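Local coordinates for putative MAR1 (Leishmania donovani, PDB 1X9G), which is of unknown function but belongs to the isochorismatase superfamily and is possibly a MAR1-type ribonuclease, at residues Ala22-Asp27 / Ile63-Tyr68; Val45-Ala50 / Val76-Leu81. One frame throughout, in Å; residues are numbered along the deposited sequence.

Contact 1. Residues Ala22-Asp27 / Ile63-Tyr68; sequences AFLCVD and IVTEHY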
# COMPACT_ATOMS: atom_id res chain seq x y z
N ALA A 22 -16.02 -7.04 -21.14
CA ALA A 22 -15.34 -8.27 -21.58
C ALA A 22 -14.73 -9.00 -20.39
O ALA A 22 -14.01 -8.40 -19.56
CB ALA A 22 -14.26 -7.99 -22.68
N PHE A 23 -15.08 -10.28 -20.29
CA PHE A 23 -14.33 -11.24 -19.51
C PHE A 23 -13.17 -11.76 -20.35
O PHE A 23 -13.33 -12.23 -21.47
CB PHE A 23 -15.24 -12.38 -19.03
CG PHE A 23 -16.45 -11.90 -18.23
CD1 PHE A 23 -17.72 -12.30 -18.57
CD2 PHE A 23 -16.29 -11.03 -17.14
CE1 PHE A 23 -18.85 -11.86 -17.83
CE2 PHE A 23 -17.41 -10.58 -16.40
CZ PHE A 23 -18.70 -11.00 -16.76
N LEU A 24 -11.96 -11.61 -19.81
CA LEU A 24 -10.75 -11.93 -20.53
C LEU A 24 -10.01 -13.00 -19.79
O LEU A 24 -9.49 -12.75 -18.70
CB LEU A 24 -9.91 -10.68 -20.67
CG LEU A 24 -8.69 -10.73 -21.54
CD1 LEU A 24 -8.96 -11.63 -22.77
CD2 LEU A 24 -8.24 -9.29 -21.93
N CYS A 25 -9.96 -14.20 -20.38
CA CYS A 25 -9.44 -15.37 -19.72
C CYS A 25 -8.03 -15.64 -20.23
O CYS A 25 -7.84 -16.13 -21.36
CB CYS A 25 -10.35 -16.56 -19.94
SG CYS A 25 -9.65 -18.09 -19.29
N VAL A 26 -7.03 -15.30 -19.41
CA VAL A 26 -5.69 -15.17 -19.98
C VAL A 26 -4.71 -16.32 -19.72
O VAL A 26 -4.39 -16.59 -18.59
CB VAL A 26 -5.07 -13.70 -19.92
CG1 VAL A 26 -5.80 -12.81 -19.00
CG2 VAL A 26 -3.56 -13.69 -19.72
N ASP A 27 -4.33 -17.02 -20.80
CA ASP A 27 -3.26 -18.05 -20.83
C ASP A 27 -3.35 -19.24 -19.84
O ASP A 27 -2.34 -19.82 -19.45
CB ASP A 27 -1.88 -17.40 -20.78
CG ASP A 27 -1.67 -16.38 -21.89
OD1 ASP A 27 -0.61 -15.69 -21.85
OD2 ASP A 27 -2.53 -16.27 -22.81
N ILE A 63 -13.61 -13.96 -23.61
CA ILE A 63 -12.45 -14.01 -24.48
C ILE A 63 -11.34 -14.89 -23.86
O ILE A 63 -11.00 -14.74 -22.69
CB ILE A 63 -11.97 -12.56 -24.86
CG1 ILE A 63 -13.12 -11.74 -25.45
CG2 ILE A 63 -10.72 -12.56 -25.77
CD1 ILE A 63 -12.77 -10.27 -25.68
N VAL A 64 -10.80 -15.81 -24.64
CA VAL A 64 -9.78 -16.73 -24.18
C VAL A 64 -8.62 -16.45 -25.09
O VAL A 64 -8.78 -16.46 -26.31
CB VAL A 64 -10.23 -18.20 -24.40
CG1 VAL A 64 -9.15 -19.19 -24.03
CG2 VAL A 64 -11.55 -18.50 -23.65
N THR A 65 -7.46 -16.14 -24.52
CA THR A 65 -6.23 -16.12 -25.32
C THR A 65 -5.42 -17.36 -24.94
O THR A 65 -5.38 -17.74 -23.75
CB THR A 65 -5.37 -14.86 -25.07
OG1 THR A 65 -4.89 -14.92 -23.73
CG2 THR A 65 -6.16 -13.61 -25.22
N GLU A 66 -4.81 -18.00 -25.94
CA GLU A 66 -3.80 -19.02 -25.68
C GLU A 66 -2.53 -18.49 -26.27
O GLU A 66 -2.50 -18.04 -27.42
CB GLU A 66 -4.10 -20.36 -26.35
CG GLU A 66 -5.55 -20.74 -26.60
CD GLU A 66 -5.69 -22.22 -26.91
OE1 GLU A 66 -5.29 -22.65 -28.02
OE2 GLU A 66 -6.19 -22.96 -26.04
N HIS A 67 -1.47 -18.59 -25.49
CA HIS A 67 -0.15 -18.08 -25.83
C HIS A 67 0.71 -19.23 -26.32
O HIS A 67 0.80 -20.25 -25.65
CB HIS A 67 0.49 -17.52 -24.56
CG HIS A 67 1.79 -16.84 -24.81
ND1 HIS A 67 1.87 -15.52 -25.20
CD2 HIS A 67 3.06 -17.31 -24.75
CE1 HIS A 67 3.14 -15.19 -25.34
NE2 HIS A 67 3.88 -16.26 -25.09
N TYR A 68 1.35 -19.03 -27.47
CA TYR A 68 2.09 -20.07 -28.21
C TYR A 68 1.57 -21.49 -27.92
O TYR A 68 2.28 -22.31 -27.32
CB TYR A 68 3.58 -19.94 -27.91
CG TYR A 68 4.50 -20.67 -28.86
CD1 TYR A 68 5.30 -21.74 -28.40
CD2 TYR A 68 4.58 -20.31 -30.21
CE1 TYR A 68 6.15 -22.42 -29.26
CE2 TYR A 68 5.43 -21.00 -31.08
CZ TYR A 68 6.22 -22.05 -30.60
OH TYR A 68 7.07 -22.72 -31.45
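Strands 22-26 and 63-67 run parallel, their axes approaching to 4.7 Å at an angle of 22°, with Leu-24 beside Ile-63, Cys-25 beside Val-64 and Val-26 beside Thr-65. Phe-23 O takes the N-H of Ile-63, and Ile-63 O accepts Cys-25 N at 2.6 Å; Cys-25 O and Thr-65 O carry the pairing on to Thr-65 N and Asp-27 N. On the face bearing Leu-24 and Ile-63, Leu-24 CD1 packs 3.6 Å from Ile-63 CG2, while the other branch of the isoleucine carries CD1 back to Ala-22 CB at 4.1 Å. Helix 117-130 lies over Leu-24 and Val-26. The two strands, with helix 39-55 between them in sequence, form a beta-alpha-beta crossover in the parallel sheet of the isochorismatase fold. At the C-terminal ends of the strands the contact becomes polar. Thr-65 OG1, set between its backbone N and carbonyl carbon (chi1 67°), donates to Asp-27 OD2 at 2.9 Å, meeting the syn side 34° out of the carboxylate plane. Asp-27 OD1 lies obliquely against His-67, 3.5 Å from its CB, and forms a salt bridge with Lys-90. Asp-27, Lys-90 and Cys-120, whose side chain touches the aspartate, probably correspond to the Asp-Lys-Cys triad of the superfamily's cysteine hydrolases; Thr-65, through its bond to OD2, would then be a second-shell residue that orients Asp-27.

Contact 2. Residues Val45-Ala50 / Val76-Leu81; sequences VANRLA and VPEITL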
# COMPACT_ATOMS: atom_id res chain seq x y z
N VAL A 45 -12.41 -19.53 -11.16
CA VAL A 45 -12.83 -18.16 -11.40
C VAL A 45 -13.18 -18.05 -12.87
O VAL A 45 -14.15 -17.38 -13.23
CB VAL A 45 -11.72 -17.11 -10.98
CG1 VAL A 45 -11.98 -15.73 -11.53
CG2 VAL A 45 -11.59 -17.03 -9.48
N ALA A 46 -12.39 -18.69 -13.72
CA ALA A 46 -12.67 -18.80 -15.16
C ALA A 46 -14.03 -19.42 -15.42
O ALA A 46 -14.83 -18.85 -16.17
CB ALA A 46 -11.59 -19.60 -15.88
N ASN A 47 -14.31 -20.54 -14.76
CA ASN A 47 -15.67 -21.13 -14.79
C ASN A 47 -16.72 -20.18 -14.23
O ASN A 47 -17.68 -19.91 -14.93
CB ASN A 47 -15.77 -22.49 -14.07
CG ASN A 47 -14.99 -23.60 -14.79
OD1 ASN A 47 -15.01 -23.71 -16.03
ND2 ASN A 47 -14.32 -24.44 -14.00
N ARG A 48 -16.50 -19.63 -13.01
CA ARG A 48 -17.44 -18.65 -12.40
C ARG A 48 -17.89 -17.50 -13.30
O ARG A 48 -19.09 -17.25 -13.43
CB ARG A 48 -16.93 -18.07 -11.06
CG ARG A 48 -17.85 -16.98 -10.46
CD ARG A 48 -17.42 -16.53 -9.01
NE ARG A 48 -17.96 -17.43 -7.97
CZ ARG A 48 -17.55 -17.47 -6.70
NH1 ARG A 48 -16.60 -16.65 -6.25
NH2 ARG A 48 -18.11 -18.34 -5.86
N LEU A 49 -16.93 -16.82 -13.92
CA LEU A 49 -17.21 -15.72 -14.88
C LEU A 49 -17.80 -16.24 -16.20
O LEU A 49 -18.35 -15.45 -16.99
CB LEU A 49 -15.94 -14.89 -15.15
CG LEU A 49 -15.46 -13.84 -14.10
CD1 LEU A 49 -16.53 -12.77 -13.82
CD2 LEU A 49 -15.13 -14.50 -12.81
N ALA A 50 -17.63 -17.54 -16.45
CA ALA A 50 -18.10 -18.15 -17.69
C ALA A 50 -19.58 -18.29 -17.56
O ALA A 50 -20.31 -17.81 -18.41
CB ALA A 50 -17.44 -19.52 -17.96
N VAL A 76 -6.43 -25.73 -20.86
CA VAL A 76 -6.93 -26.72 -19.88
C VAL A 76 -8.45 -27.04 -19.97
O VAL A 76 -9.30 -26.13 -19.85
CB VAL A 76 -6.48 -26.34 -18.44
CG1 VAL A 76 -7.36 -26.99 -17.37
CG2 VAL A 76 -4.99 -26.68 -18.26
N PRO A 77 -8.79 -28.34 -20.20
CA PRO A 77 -10.17 -28.83 -20.38
C PRO A 77 -11.12 -28.50 -19.25
O PRO A 77 -12.28 -28.16 -19.50
CB PRO A 77 -10.01 -30.36 -20.49
CG PRO A 77 -8.64 -30.66 -20.02
CD PRO A 77 -7.82 -29.45 -20.33
N GLU A 78 -10.66 -28.60 -18.01
CA GLU A 78 -11.50 -28.30 -16.87
C GLU A 78 -12.15 -26.88 -16.92
O GLU A 78 -13.08 -26.58 -16.17
CB GLU A 78 -10.76 -28.64 -15.56
CG GLU A 78 -11.21 -27.92 -14.27
CD GLU A 78 -12.61 -28.32 -13.74
OE1 GLU A 78 -12.73 -29.46 -13.21
OE2 GLU A 78 -13.56 -27.50 -13.79
N ILE A 79 -11.72 -26.02 -17.85
CA ILE A 79 -12.54 -24.84 -18.17
C ILE A 79 -13.55 -25.11 -19.32
O ILE A 79 -13.17 -25.27 -20.51
CB ILE A 79 -11.71 -23.56 -18.48
CG1 ILE A 79 -10.86 -23.16 -17.28
CG2 ILE A 79 -12.65 -22.38 -18.83
CD1 ILE A 79 -9.55 -22.45 -17.65
N THR A 80 -14.83 -25.14 -18.95
CA THR A 80 -15.91 -25.24 -19.91
C THR A 80 -16.37 -23.88 -20.42
O THR A 80 -17.28 -23.26 -19.90
CB THR A 80 -17.08 -26.13 -19.44
OG1 THR A 80 -17.00 -26.34 -18.02
CG2 THR A 80 -17.00 -27.51 -20.17
N LEU A 81 -15.68 -23.45 -21.48
CA LEU A 81 -15.97 -22.26 -22.26
C LEU A 81 -17.44 -22.10 -22.65
O LEU A 81 -18.12 -23.10 -22.94
CB LEU A 81 -15.15 -22.30 -23.56
CG LEU A 81 -13.63 -22.11 -23.54
CD1 LEU A 81 -13.25 -21.13 -22.39
CD2 LEU A 81 -12.87 -23.44 -23.45
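A helix-to-loop contact, part apolar and part built on a side-chain amide, joins residues 45-50 of helix 39-55 to residues 76-81, in the loop between strands 60-67 and 86-90. Its polar half is the carboxamide of Asn-47, which bonds to the loop backbone on both sides of Ile-79. Asn-47 OD1 accepts Thr-80 N at 3.3 Å, with the donor in the carbonyl plane. Asn-47 ND2 gives a hydrogen to Glu-78 O at 3.3 Å, and that oxygen lies only 3° out of the amide plane. Two backbone partners, one for each end of the amide, thus fix its rotation and identify which end is oxygen and which is nitrogen. The Glu-78 side chain, bent at chi2 (70°), folds back to bring OE2 within 3.2 Å of Asn-47 ND2, but this bond is weak and the carboxylate plane is turned well away from that of the amide. Residues 76-79 make a type I beta turn, closed by Ile-79 N on Val-76 O, which delivers Ile-79 to the helix that forms the connection of the beta-alpha-beta unit. There Ile-79 CG1 sits 3.9 Å from Ala-46 CB, with CD1 at the same distance from that methyl; Val-43 and Leu-28 also pack against the isoleucine. One turn farther along the helix, Ala-50 CB lies 4.2 Å from Thr-80 O, a carbonyl that is hydrogen-bonded by Arg-51 NH2. On the side of the helix that faces the sheet, Tyr-62 of strand 60-67 touches Ala-50 and bonds through OH to Ala-46 O.

Overall arrangement
The centres of contacts 1 and 2 lie 11 Å apart, and the two meet on the sheet face that carries Cys-25 and Val-64. Helix 39-55, which connects the paired strands, presses back on the first of them: Leu-49 CD1 is 3.5 Å from Phe-23 CE2, and Ala-46 CB is 4.2 Å from Cys-25 SG, so Ala-46 links the two contacts. The loop reaches the second strand, where Leu-81 CD1 is 3.4 Å from Val-64 CG2. The probable active site belongs to contact 1, around Asp-27 at the strand ends, with helix 117-130 packing on the opposite sheet face, that of Leu-24 and Val-26.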